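Local coordinates for putative lipoprotein (Bacteroides fragilis, PDB 3QNK) that probably binds glycans at the outer membrane as a SusD-family lipoprotein, helping to pass them to a partner transporter, at residues S296-P299 and A300-F304; R318-N322 and I323-G327; F304-T308 and C309-E313; D353-T357 and G358-W362; N45-S48 and A49-K53. All blocks are in the same frame, centred on the assembly; numbering follows the deposited sequence.

Interaction 1. Residues S296-P299 and A300-F304; sequences SQAP and ADQVF
The apolar part of this local contact sets A298 against F304. The methyl CB of A298 comes up near the plane of the F304 ring, at its edge, 3.8 Å from CZ. One face of the same ring is covered within its own segment by Q302, whose CG sits above it, offset toward the rim. A second group of contacts joins P299 and Q302, whose side chains run obliquely across each other. With CG opposite the backbone N of Q302 (chi1 -176°) and the chain extended beyond it, OE1 comes to lie 3.5 Å from P299 CD, a packing contact against the proline ring. D301 packs there too, its OD1 3.4 Å from P299 CB. The polar tie is a single backbone hydrogen bond, Q302 N to P299 O at 3.2 Å, which closes a type I beta turn from P299 to Q302. The turn itself lies at the protein surface, in the loop between helix 278-283 and strand 304-305. S296 OG bonds to the D282 carboxylate of that helix, A298 rests on V483 of strand 480-488, and F304 enters the three-stranded antiparallel sheet by backbone bonds to F481, its ring also meeting that of Y295 edge-to-face.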
loop_
_atom_site.group_PDB
_atom_site.type_symbol
_atom_site.label_atom_id
_atom_site.label_comp_id
_atom_site.label_asym_id
_atom_site.label_seq_id
_atom_site.Cartn_x
_atom_site.Cartn_y
_atom_site.Cartn_z
ATOM N N SER B 296 25.126 -22.221 22.828
ATOM C CA SER B 296 24.400 -20.993 23.178
ATOM C C SER B 296 24.646 -20.501 24.566
ATOM O O SER B 296 24.731 -19.285 24.744
ATOM C CB SER B 296 22.901 -21.159 22.981
ATOM O OG SER B 296 22.630 -21.333 21.601
ATOM N N GLN B 297 24.770 -21.409 25.557
ATOM C CA GLN B 297 24.946 -20.998 26.960
ATOM C C GLN B 297 26.415 -21.005 27.392
ATOM O O GLN B 297 26.711 -20.908 28.593
ATOM C CB GLN B 297 24.082 -21.852 27.902
ATOM C CG GLN B 297 22.567 -21.888 27.560
ATOM C CD GLN B 297 21.932 -20.547 27.243
ATOM O OE1 GLN B 297 22.008 -19.607 28.040
ATOM N NE2 GLN B 297 21.255 -20.449 26.073
ATOM N N ALA B 298 27.341 -21.026 26.410
ATOM C CA ALA B 298 28.771 -20.966 26.678
ATOM C C ALA B 298 29.147 -19.613 27.262
ATOM O O ALA B 298 28.556 -18.603 26.844
ATOM C CB ALA B 298 29.545 -21.202 25.398
ATOM N N PRO B 299 30.107 -19.543 28.218
ATOM C CA PRO B 299 30.551 -18.208 28.696
ATOM C C PRO B 299 31.196 -17.420 27.544
ATOM O O PRO B 299 31.833 -18.021 26.676
ATOM C CB PRO B 299 31.550 -18.526 29.814
ATOM C CG PRO B 299 31.958 -19.919 29.620
ATOM C CD PRO B 299 30.893 -20.643 28.836
ATOM N N ALA B 300 30.993 -16.094 27.504
ATOM C CA ALA B 300 31.479 -15.199 26.442
ATOM C C ALA B 300 33.023 -15.112 26.362
ATOM O O ALA B 300 33.556 -14.759 25.308
ATOM C CB ALA B 300 30.905 -13.802 26.636
ATOM N N ASP B 301 33.731 -15.389 27.468
ATOM C CA ASP B 301 35.193 -15.329 27.485
ATOM C C ASP B 301 35.805 -16.637 26.968
ATOM O O ASP B 301 37.000 -16.683 26.754
ATOM C CB ASP B 301 35.730 -14.975 28.886
ATOM C CG ASP B 301 35.284 -15.819 30.060
ATOM O OD1 ASP B 301 34.130 -16.323 30.037
ATOM O OD2 ASP B 301 36.013 -15.838 31.083
ATOM N N GLN B 302 34.995 -17.669 26.704
ATOM C CA GLN B 302 35.465 -18.974 26.235
ATOM C C GLN B 302 35.816 -18.952 24.776
ATOM O O GLN B 302 34.971 -18.561 23.962
ATOM C CB GLN B 302 34.412 -20.060 26.477
ATOM C CG GLN B 302 34.957 -21.418 26.078
ATOM C CD GLN B 302 34.435 -22.615 26.818
ATOM O OE1 GLN B 302 33.306 -22.663 27.367
ATOM N NE2 GLN B 302 35.250 -23.648 26.759
ATOM N N VAL B 303 37.029 -19.436 24.427
ATOM C CA VAL B 303 37.434 -19.482 23.031
ATOM C C VAL B 303 37.432 -20.933 22.551
ATOM O O VAL B 303 37.978 -21.819 23.219
ATOM C CB VAL B 303 38.791 -18.791 22.805
ATOM C CG1 VAL B 303 39.192 -18.825 21.336
ATOM C CG2 VAL B 303 38.770 -17.342 23.309
ATOM N N PHE B 304 36.780 -21.169 21.411
ATOM C CA PHE B 304 36.725 -22.460 20.769
ATOM C C PHE B 304 37.476 -22.462 19.466
ATOM O O PHE B 304 37.545 -21.435 18.805
ATOM C CB PHE B 304 35.297 -22.864 20.489
ATOM C CG PHE B 304 34.411 -22.793 21.695
ATOM C CD1 PHE B 304 34.278 -23.896 22.548
ATOM C CD2 PHE B 304 33.685 -21.634 21.977
ATOM C CE1 PHE B 304 33.436 -23.836 23.658
ATOM C CE2 PHE B 304 32.825 -21.587 23.065
ATOM C CZ PHE B 304 32.697 -22.686 23.896
#

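Interaction 2. Residues R318-N322 and I323-G327; sequences RFYAN and IVFHG
F319 and F325 lie with their ring planes only 21° apart but slid past one another, their centroids separated by 5.4 Å, so that overlap is slight; the closest approach is CE2 of F319 to CE2 of F325, at 3.5 Å. Y320 meets F325 differently: its CD1 lies 3.8 Å from F325 CZ, and each of these atoms sits at the edge of the opposing ring, near its plane. Y320 also turns a face to F319, whose CD2 stands over the centre of the tyrosine ring. For F325, chi1 of 51° puts CG between its backbone N and carbonyl carbon, which directs the ring back to the side chains of F319 and Y320. I323 crosses F319 at about a right angle, CG1 to CD1 at 4.1 Å. In the backbone, F319 O accepts from both N322 N and I323 N, the latter at 2.9 Å, and the side-chain ND2 of N322 turns back to R318 O. The tyrosine hydroxyl is held by Y312 O. The arrangement is a helix-to-strand junction: helix 317-322 ends where strand 323-324 begins, that strand pairs antiparallel with 360-361, and I281 of helix 278-283 packs on F319 and I323.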
loop_
_atom_site.group_PDB
_atom_site.type_symbol
_atom_site.label_atom_id
_atom_site.label_comp_id
_atom_site.label_asym_id
_atom_site.label_seq_id
_atom_site.Cartn_x
_atom_site.Cartn_y
_atom_site.Cartn_z
ATOM N N ARG B 318 20.454 -31.693 6.682
ATOM C CA ARG B 318 19.667 -30.443 6.724
ATOM C C ARG B 318 20.472 -29.300 7.313
ATOM O O ARG B 318 20.171 -28.141 7.026
ATOM C CB ARG B 318 18.343 -30.613 7.473
ATOM C CG ARG B 318 17.353 -31.536 6.765
ATOM C CD ARG B 318 16.109 -31.825 7.578
ATOM N NE ARG B 318 16.406 -32.522 8.826
ATOM C CZ ARG B 318 15.486 -32.997 9.659
ATOM N NH1 ARG B 318 14.202 -32.876 9.378
ATOM N NH2 ARG B 318 15.845 -33.604 10.775
ATOM N N PHE B 319 21.521 -29.610 8.097
ATOM C CA PHE B 319 22.377 -28.582 8.663
ATOM C C PHE B 319 23.116 -27.846 7.532
ATOM O O PHE B 319 23.000 -26.628 7.433
ATOM C CB PHE B 319 23.357 -29.159 9.686
ATOM C CG PHE B 319 24.394 -28.159 10.128
ATOM C CD1 PHE B 319 24.088 -27.187 11.083
ATOM C CD2 PHE B 319 25.669 -28.155 9.564
ATOM C CE1 PHE B 319 25.041 -26.260 11.483
ATOM C CE2 PHE B 319 26.621 -27.211 9.961
ATOM C CZ PHE B 319 26.303 -26.282 10.929
ATOM N N TYR B 320 23.837 -28.594 6.673
ATOM C CA TYR B 320 24.625 -28.069 5.544
ATOM C C TYR B 320 23.721 -27.552 4.436
ATOM O O TYR B 320 24.147 -26.720 3.642
ATOM C CB TYR B 320 25.605 -29.143 5.002
ATOM C CG TYR B 320 26.510 -29.693 6.087
ATOM C CD1 TYR B 320 27.561 -28.933 6.600
ATOM C CD2 TYR B 320 26.227 -30.910 6.707
ATOM C CE1 TYR B 320 28.355 -29.409 7.643
ATOM C CE2 TYR B 320 27.018 -31.396 7.751
ATOM C CZ TYR B 320 28.076 -30.648 8.214
ATOM O OH TYR B 320 28.783 -31.140 9.288
ATOM N N ALA B 321 22.465 -27.997 4.429
ATOM C CA ALA B 321 21.451 -27.587 3.471
ATOM C C ALA B 321 20.856 -26.242 3.834
ATOM O O ALA B 321 20.423 -25.520 2.940
ATOM C CB ALA B 321 20.345 -28.628 3.407
ATOM N N ASN B 322 20.804 -25.905 5.130
ATOM C CA ASN B 322 20.197 -24.665 5.603
ATOM C C ASN B 322 21.171 -23.556 6.026
ATOM O O ASN B 322 20.805 -22.367 5.960
ATOM C CB ASN B 322 19.355 -24.968 6.844
ATOM C CG ASN B 322 18.012 -25.564 6.594
ATOM O OD1 ASN B 322 17.008 -24.868 6.699
ATOM N ND2 ASN B 322 17.951 -26.878 6.379
ATOM N N ILE B 323 22.343 -23.934 6.590
ATOM C CA ILE B 323 23.235 -22.968 7.207
ATOM C C ILE B 323 24.493 -22.683 6.397
ATOM O O ILE B 323 25.229 -23.606 6.042
ATOM C CB ILE B 323 23.592 -23.466 8.655
ATOM C CG1 ILE B 323 22.339 -23.837 9.511
ATOM C CG2 ILE B 323 24.493 -22.504 9.406
ATOM C CD1 ILE B 323 21.176 -22.780 9.614
ATOM N N VAL B 324 24.750 -21.378 6.167
ATOM C CA VAL B 324 25.973 -20.822 5.599
ATOM C C VAL B 324 26.768 -20.356 6.836
ATOM O O VAL B 324 26.308 -19.457 7.565
ATOM C CB VAL B 324 25.728 -19.684 4.556
ATOM C CG1 VAL B 324 27.047 -19.077 4.067
ATOM C CG2 VAL B 324 24.883 -20.163 3.392
ATOM N N PHE B 325 27.920 -21.017 7.098
ATOM C CA PHE B 325 28.770 -20.760 8.271
ATOM C C PHE B 325 30.249 -20.477 7.863
ATOM O O PHE B 325 30.606 -20.557 6.699
ATOM C CB PHE B 325 28.693 -21.945 9.261
ATOM C CG PHE B 325 28.946 -23.267 8.564
ATOM C CD1 PHE B 325 30.241 -23.710 8.320
ATOM C CD2 PHE B 325 27.884 -24.057 8.126
ATOM C CE1 PHE B 325 30.469 -24.886 7.629
ATOM C CE2 PHE B 325 28.119 -25.239 7.442
ATOM C CZ PHE B 325 29.410 -25.632 7.179
ATOM N N HIS B 326 31.087 -20.088 8.838
ATOM C CA HIS B 326 32.494 -19.801 8.600
ATOM C C HIS B 326 33.123 -21.000 7.942
ATOM O O HIS B 326 33.090 -22.098 8.497
ATOM C CB HIS B 326 33.196 -19.465 9.911
ATOM C CG HIS B 326 34.645 -19.113 9.745
ATOM N ND1 HIS B 326 35.034 -17.887 9.228
ATOM C CD2 HIS B 326 35.758 -19.825 10.048
ATOM C CE1 HIS B 326 36.351 -17.892 9.236
ATOM N NE2 HIS B 326 36.834 -19.028 9.719
ATOM N N GLY B 327 33.621 -20.802 6.732
ATOM C CA GLY B 327 34.265 -21.864 5.968
ATOM C C GLY B 327 33.395 -22.546 4.934
ATOM O O GLY B 327 33.886 -23.436 4.235
#

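Interaction 3. Residues F304-T308 and C309-E313; sequences FDINT and CGIYE
I306 is drawn out straight by chi2 at 172°, which carries CD1 to the ring edge of Y312, 3.6 Å from CE2, while chi1 of -51° in Y312 sets its ring with one face against I311 CG2. The loop combines an Asx turn at D305 with a type I beta turn from G310 to E313, and folds the chain back on itself as it leaves strand 304-305. In the Asx turn, D305 OD1 receives N307 N at 2.9 Å through its anti lone pair, away from the other carboxylate oxygen; a second bond from T308 N is weak. The carbonyl O of D305 in turn accepts C309 N at 3.0 Å, almost in line with its C=O bond, so both oxygens help fix the bend. Apolar packing then closes the loop: I306 CG1 lies 3.7 Å from I311 CG2, the methyl centred over the Y312 ring, and C309 SG approaches F304 CB at 4.2 Å. The Y312 ring also stacks on F325, and its hydroxyl bonds to that of Y359, so the inner end of the loop is anchored in the protein while N307 and T308 face outward. On the exposed side, the N307 amide and E313 carboxylate are nearly coplanar, 18° apart, with ND2 and OE2 3.7 Å from each other.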
loop_
_atom_site.group_PDB
_atom_site.type_symbol
_atom_site.label_atom_id
_atom_site.label_comp_id
_atom_site.label_asym_id
_atom_site.label_seq_id
_atom_site.Cartn_x
_atom_site.Cartn_y
_atom_site.Cartn_z
ATOM N N PHE B 304 36.780 -21.169 21.411
ATOM C CA PHE B 304 36.725 -22.460 20.769
ATOM C C PHE B 304 37.476 -22.462 19.466
ATOM O O PHE B 304 37.545 -21.435 18.805
ATOM C CB PHE B 304 35.297 -22.864 20.489
ATOM C CG PHE B 304 34.411 -22.793 21.695
ATOM C CD1 PHE B 304 34.278 -23.896 22.548
ATOM C CD2 PHE B 304 33.685 -21.634 21.977
ATOM C CE1 PHE B 304 33.436 -23.836 23.658
ATOM C CE2 PHE B 304 32.825 -21.587 23.065
ATOM C CZ PHE B 304 32.697 -22.686 23.896
ATOM N N ASP B 305 38.029 -23.625 19.088
ATOM C CA ASP B 305 38.700 -23.829 17.815
ATOM C C ASP B 305 37.802 -24.697 16.977
ATOM O O ASP B 305 37.453 -25.806 17.384
ATOM C CB ASP B 305 40.084 -24.461 17.994
ATOM C CG ASP B 305 40.922 -24.472 16.729
ATOM O OD1 ASP B 305 40.564 -25.224 15.781
ATOM O OD2 ASP B 305 41.948 -23.739 16.688
ATOM N N ILE B 306 37.415 -24.185 15.809
ATOM C CA ILE B 306 36.506 -24.812 14.851
ATOM C C ILE B 306 36.940 -26.258 14.502
ATOM O O ILE B 306 36.111 -27.077 14.128
ATOM C CB ILE B 306 36.439 -23.881 13.603
ATOM C CG1 ILE B 306 35.055 -23.847 13.019
ATOM C CG2 ILE B 306 37.540 -24.117 12.543
ATOM C CD1 ILE B 306 34.893 -22.799 11.898
ATOM N N ASN B 307 38.232 -26.563 14.667
ATOM C CA ASN B 307 38.815 -27.855 14.355
ATOM C C ASN B 307 38.987 -28.744 15.584
ATOM O O ASN B 307 38.856 -29.952 15.428
ATOM C CB ASN B 307 40.137 -27.687 13.602
ATOM C CG ASN B 307 39.956 -27.033 12.227
ATOM O OD1 ASN B 307 40.633 -26.051 11.875
ATOM N ND2 ASN B 307 39.011 -27.532 11.414
ATOM N N THR B 308 39.255 -28.200 16.790
ATOM C CA THR B 308 39.395 -29.059 17.981
ATOM C C THR B 308 37.986 -29.500 18.389
ATOM O O THR B 308 37.698 -30.702 18.390
ATOM C CB THR B 308 40.235 -28.444 19.082
ATOM O OG1 THR B 308 39.487 -27.442 19.736
ATOM C CG2 THR B 308 41.544 -27.881 18.564
ATOM N N CYS B 309 37.075 -28.544 18.595
ATOM C CA CYS B 309 35.650 -28.843 18.778
ATOM C C CYS B 309 35.125 -29.107 17.353
ATOM O O CYS B 309 35.789 -28.695 16.385
ATOM C CB CYS B 309 34.944 -27.677 19.480
ATOM S SG CYS B 309 34.362 -26.349 18.381
ATOM N N GLY B 310 34.035 -29.805 17.170
ATOM C CA GLY B 310 33.665 -30.049 15.770
ATOM C C GLY B 310 32.391 -29.363 15.369
ATOM O O GLY B 310 31.544 -29.975 14.698
ATOM N N ILE B 311 32.247 -28.096 15.818
ATOM C CA ILE B 311 31.027 -27.305 15.709
ATOM C C ILE B 311 30.302 -27.536 14.368
ATOM O O ILE B 311 29.113 -27.875 14.404
ATOM C CB ILE B 311 31.213 -25.802 16.047
ATOM C CG1 ILE B 311 29.870 -25.069 16.019
ATOM C CG2 ILE B 311 32.280 -25.121 15.181
ATOM C CD1 ILE B 311 29.670 -24.026 16.964
ATOM N N TYR B 312 31.012 -27.471 13.228
ATOM C CA TYR B 312 30.362 -27.620 11.921
ATOM C C TYR B 312 30.658 -28.960 11.234
ATOM O O TYR B 312 30.304 -29.123 10.072
ATOM C CB TYR B 312 30.733 -26.442 10.990
ATOM C CG TYR B 312 30.517 -25.086 11.632
ATOM C CD1 TYR B 312 29.329 -24.786 12.302
ATOM C CD2 TYR B 312 31.488 -24.094 11.554
ATOM C CE1 TYR B 312 29.122 -23.539 12.878
ATOM C CE2 TYR B 312 31.303 -22.849 12.158
ATOM C CZ TYR B 312 30.119 -22.580 12.824
ATOM O OH TYR B 312 29.899 -21.354 13.398
ATOM N N GLU B 313 31.259 -29.928 11.964
ATOM C CA GLU B 313 31.585 -31.272 11.515
ATOM C C GLU B 313 30.523 -32.290 11.973
ATOM O O GLU B 313 29.946 -32.164 13.048
ATOM C CB GLU B 313 32.973 -31.666 12.085
ATOM C CG GLU B 313 34.186 -31.120 11.328
ATOM C CD GLU B 313 35.490 -30.936 12.095
ATOM O OE1 GLU B 313 35.701 -31.657 13.100
ATOM O OE2 GLU B 313 36.311 -30.079 11.681
#

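Interaction 4. Residues D353-T357 and G358-W362; sequences DGSLT and GYNVW
S355 OG is held by the turn that follows it. It gives its hydrogen to Y359 O at 2.7 Å, approaching from above the carbonyl plane, and receives G358 N at 2.9 Å; a third bond, from T357 N, is weak. A chi1 of 164° swings OG away from the backbone N of S355 and into the mouth of the turn, where the hydroxyl bonds to backbone groups of the residues that follow, T357 to Y359. T357 works in the same way one step further on: its OG1 accepts Y359 N at 3.2 Å, the pattern of an ST turn, and also bonds to the carbonyl of P276. The positive phi of G358, 94°, turns the chain just after the two hydroxyl residues. Other side chains add packing around them. N360 OD1 lies 3.7 Å from S355 CB while its amide is engaged by R343 and G272, and the Y359 ring runs past T357 O, CD2 being 3.5 Å from it. This buried turn leads into strand 360-361, with Y359 resting on I323 of the partner strand 323-324. On the incoming limb, T357 makes a backbone bond to V473 of strand 469-475, and S355 N bonds to the D347 carboxylate (OD2).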
loop_
_atom_site.group_PDB
_atom_site.type_symbol
_atom_site.label_atom_id
_atom_site.label_comp_id
_atom_site.label_asym_id
_atom_site.label_seq_id
_atom_site.Cartn_x
_atom_site.Cartn_y
_atom_site.Cartn_z
ATOM N N ASP B 353 25.387 -4.641 7.164
ATOM C CA ASP B 353 24.670 -5.742 6.511
ATOM C C ASP B 353 25.465 -7.088 6.567
ATOM O O ASP B 353 25.104 -8.048 5.889
ATOM C CB ASP B 353 24.234 -5.387 5.075
ATOM C CG ASP B 353 23.504 -4.070 4.977
ATOM O OD1 ASP B 353 22.575 -3.830 5.817
ATOM O OD2 ASP B 353 23.838 -3.278 4.062
ATOM N N GLY B 354 26.493 -7.161 7.410
ATOM C CA GLY B 354 27.203 -8.406 7.667
ATOM C C GLY B 354 26.386 -9.193 8.677
ATOM O O GLY B 354 25.565 -8.619 9.402
ATOM N N SER B 355 26.558 -10.498 8.734
ATOM C CA SER B 355 25.754 -11.311 9.664
ATOM C C SER B 355 26.123 -11.002 11.144
ATOM O O SER B 355 27.305 -10.975 11.526
ATOM C CB SER B 355 25.911 -12.792 9.354
ATOM O OG SER B 355 25.454 -13.586 10.431
ATOM N N LEU B 356 25.097 -10.739 11.953
ATOM C CA LEU B 356 25.281 -10.441 13.366
ATOM C C LEU B 356 25.402 -11.721 14.189
ATOM O O LEU B 356 25.945 -11.687 15.308
ATOM C CB LEU B 356 24.125 -9.588 13.880
ATOM C CG LEU B 356 23.952 -8.238 13.180
ATOM C CD1 LEU B 356 22.622 -7.625 13.540
ATOM C CD2 LEU B 356 25.138 -7.292 13.447
ATOM N N THR B 357 24.948 -12.861 13.615
ATOM C CA THR B 357 24.983 -14.167 14.297
ATOM C C THR B 357 26.158 -15.028 13.924
ATOM O O THR B 357 26.446 -15.947 14.675
ATOM C CB THR B 357 23.705 -14.953 14.048
ATOM O OG1 THR B 357 23.689 -15.437 12.694
ATOM C CG2 THR B 357 22.448 -14.138 14.359
ATOM N N GLY B 358 26.783 -14.772 12.767
ATOM C CA GLY B 358 27.879 -15.564 12.229
ATOM C C GLY B 358 27.392 -16.616 11.265
ATOM O O GLY B 358 28.162 -17.490 10.854
ATOM N N TYR B 359 26.097 -16.525 10.894
ATOM C CA TYR B 359 25.415 -17.441 9.977
ATOM C C TYR B 359 24.531 -16.685 9.016
ATOM O O TYR B 359 24.069 -15.587 9.347
ATOM C CB TYR B 359 24.529 -18.461 10.752
ATOM C CG TYR B 359 25.263 -19.223 11.824
ATOM C CD1 TYR B 359 26.162 -20.233 11.493
ATOM C CD2 TYR B 359 25.140 -18.873 13.171
ATOM C CE1 TYR B 359 26.914 -20.887 12.470
ATOM C CE2 TYR B 359 25.880 -19.529 14.160
ATOM C CZ TYR B 359 26.755 -20.549 13.802
ATOM O OH TYR B 359 27.509 -21.217 14.730
ATOM N N ASN B 360 24.243 -17.308 7.857
ATOM C CA ASN B 360 23.303 -16.855 6.826
ATOM C C ASN B 360 22.503 -18.055 6.396
ATOM O O ASN B 360 22.958 -19.191 6.596
ATOM C CB ASN B 360 24.006 -16.214 5.621
ATOM C CG ASN B 360 24.614 -14.884 5.900
ATOM O OD1 ASN B 360 25.781 -14.793 6.241
ATOM N ND2 ASN B 360 23.854 -13.819 5.734
ATOM N N VAL B 361 21.327 -17.827 5.801
ATOM C CA VAL B 361 20.486 -18.920 5.310
ATOM C C VAL B 361 21.056 -19.484 3.940
ATOM O O VAL B 361 21.703 -18.749 3.168
ATOM C CB VAL B 361 19.013 -18.451 5.180
ATOM C CG1 VAL B 361 18.863 -17.416 4.055
ATOM C CG2 VAL B 361 18.072 -19.622 4.932
ATOM N N TRP B 362 20.845 -20.791 3.692
ATOM C CA TRP B 362 21.092 -21.448 2.395
ATOM C C TRP B 362 19.668 -21.800 1.783
ATOM O O TRP B 362 19.002 -20.917 1.205
ATOM C CB TRP B 362 22.011 -22.686 2.515
ATOM C CG TRP B 362 22.585 -23.115 1.207
ATOM C CD1 TRP B 362 21.987 -23.046 -0.015
ATOM C CD2 TRP B 362 23.903 -23.638 0.982
ATOM N NE1 TRP B 362 22.848 -23.495 -0.995
ATOM C CE2 TRP B 362 24.031 -23.873 -0.410
ATOM C CE3 TRP B 362 25.028 -23.851 1.810
ATOM C CZ2 TRP B 362 25.217 -24.369 -0.984
ATOM C CZ3 TRP B 362 26.186 -24.367 1.243
ATOM C CH2 TRP B 362 26.271 -24.632 -0.136
#

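Interaction 5. Residues N45-S48 and A49-K53; sequences NSVS and AQRDK
V47 and R51 form the close-packed part of this turn. Their side chains lie side by side and point the same way, so the CG1 methyl of V47 runs along the aliphatic stem of R51, 3.8 Å from CD. CG of R51 stands opposite its backbone N (chi1 178°), and the bend at chi3 (67°) then turns the guanidinium away from the valine. S48, the first residue of the turn, is buried. Its carbonyl O accepts R51 N at 2.9 Å from well above the carbonyl plane, and its OG probably takes Q50 N, though the placing of that nitrogen is doubtful. Q50 bends at chi2 and keeps its amide inside, where NE2 bonds to W271 O and to D353 OD1. V47 also packs on T486 and D487 of strand 480-488.

The other side is looser and more open to solvent. There D52 is gripped side-on by R51, one nitrogen to each oxygen: NE reaches OD1 at 2.9 Å, and NH2 meets OD2 at 2.7 Å on its syn side. D52 has a second cationic partner in R55, while R51 NH1 bonds to T486 O and its NE has a long, weak ion pair with a bound phosphate, probably from the crystallisation liquor. K53 stretches out to pack on V506 of the second subunit. The backbone forms a type I beta turn from S48 to R51, with D52 and K53 following it, in the loop joining helices 17-29 and 55-58.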
loop_
_atom_site.group_PDB
_atom_site.type_symbol
_atom_site.label_atom_id
_atom_site.label_comp_id
_atom_site.label_asym_id
_atom_site.label_seq_id
_atom_site.Cartn_x
_atom_site.Cartn_y
_atom_site.Cartn_z
ATOM N N ASN B 45 14.589 -18.479 15.382
ATOM C CA ASN B 45 15.415 -19.043 14.309
ATOM C C ASN B 45 16.369 -18.032 13.702
ATOM O O ASN B 45 17.357 -18.432 13.069
ATOM C CB ASN B 45 14.554 -19.615 13.189
ATOM C CG ASN B 45 14.014 -20.977 13.487
ATOM O OD1 ASN B 45 14.280 -21.574 14.534
ATOM N ND2 ASN B 45 13.230 -21.486 12.577
ATOM N N SER B 46 16.056 -16.719 13.835
ATOM C CA SER B 46 16.860 -15.712 13.175
ATOM C C SER B 46 16.920 -14.395 13.907
ATOM O O SER B 46 15.929 -13.970 14.497
ATOM C CB SER B 46 16.312 -15.463 11.765
ATOM O OG SER B 46 17.056 -14.491 11.047
ATOM N N VAL B 47 18.100 -13.732 13.817
ATOM C CA VAL B 47 18.376 -12.354 14.217
ATOM C C VAL B 47 18.807 -11.670 12.913
ATOM O O VAL B 47 19.860 -12.013 12.368
ATOM C CB VAL B 47 19.426 -12.195 15.360
ATOM C CG1 VAL B 47 19.750 -10.721 15.612
ATOM C CG2 VAL B 47 18.986 -12.895 16.655
ATOM N N SER B 48 17.967 -10.775 12.376
ATOM C CA SER B 48 18.236 -10.087 11.097
ATOM C C SER B 48 19.561 -9.319 11.076
ATOM O O SER B 48 19.923 -8.664 12.055
ATOM C CB SER B 48 17.110 -9.106 10.768
ATOM O OG SER B 48 17.274 -8.455 9.518
ATOM N N ALA B 49 20.243 -9.345 9.923
ATOM C CA ALA B 49 21.437 -8.545 9.675
ATOM C C ALA B 49 21.059 -7.041 9.739
ATOM O O ALA B 49 21.960 -6.177 9.773
ATOM C CB ALA B 49 22.016 -8.890 8.311
ATOM N N GLN B 50 19.712 -6.750 9.774
ATOM C CA GLN B 50 19.130 -5.408 9.868
ATOM C C GLN B 50 18.572 -5.126 11.264
ATOM O O GLN B 50 17.821 -4.160 11.427
ATOM C CB GLN B 50 18.026 -5.186 8.829
ATOM C CG GLN B 50 18.538 -4.948 7.425
ATOM C CD GLN B 50 19.062 -6.196 6.757
ATOM O OE1 GLN B 50 18.376 -7.253 6.638
ATOM N NE2 GLN B 50 20.304 -6.092 6.318
ATOM N N ARG B 51 18.960 -5.962 12.266
ATOM C CA ARG B 51 18.529 -5.899 13.647
ATOM C C ARG B 51 18.588 -4.500 14.152
ATOM O O ARG B 51 17.608 -4.057 14.758
ATOM C CB ARG B 51 19.375 -6.822 14.543
ATOM C CG ARG B 51 19.018 -6.769 16.043
ATOM C CD ARG B 51 20.162 -7.207 16.920
ATOM N NE ARG B 51 21.278 -6.264 16.863
ATOM C CZ ARG B 51 22.550 -6.611 17.036
ATOM N NH1 ARG B 51 22.878 -7.878 17.246
ATOM N NH2 ARG B 51 23.508 -5.701 16.952
ATOM N N ASP B 52 19.716 -3.789 13.878
ATOM C CA ASP B 52 19.950 -2.411 14.320
ATOM C C ASP B 52 19.443 -1.378 13.322
ATOM O O ASP B 52 18.822 -0.398 13.736
ATOM C CB ASP B 52 21.434 -2.166 14.593
ATOM C CG ASP B 52 22.064 -3.089 15.637
ATOM O OD1 ASP B 52 21.403 -3.361 16.686
ATOM O OD2 ASP B 52 23.237 -3.506 15.434
ATOM N N LYS B 53 19.688 -1.602 12.021
ATOM C CA LYS B 53 19.313 -0.684 10.949
ATOM C C LYS B 53 17.788 -0.446 10.874
ATOM O O LYS B 53 17.382 0.690 10.622
ATOM C CB LYS B 53 19.862 -1.198 9.603
ATOM C CG LYS B 53 19.868 -0.173 8.461
ATOM C CD LYS B 53 20.393 -0.794 7.172
ATOM C CE LYS B 53 21.051 0.195 6.240
ATOM N NZ LYS B 53 21.705 -0.510 5.097
#

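In the fold
Interaction 5 comes first along the chain, followed by 1, 3, 2 and 4, all local turns or junctions. Interactions 1 and 3 share F304, the start of the edge strand 304-305, and their centres are 13 Å apart. Interactions 2 and 4, with centres 11 Å apart, supply the two antiparallel strands 323-324 and 360-361. Interaction 3 touches both, through tyrosine hydroxyls and ring packing. Interaction 5, from the N-terminal part of the chain, touches interaction 4, 9 Å away between centres, but stays clear of interactions 1, 2 and 3. The set therefore forms a connected region of mostly loops and short strands, with the end of helix 317-322 in it, consistent with the loops and short strands that accompany the helical superhelix in SusD-like proteins.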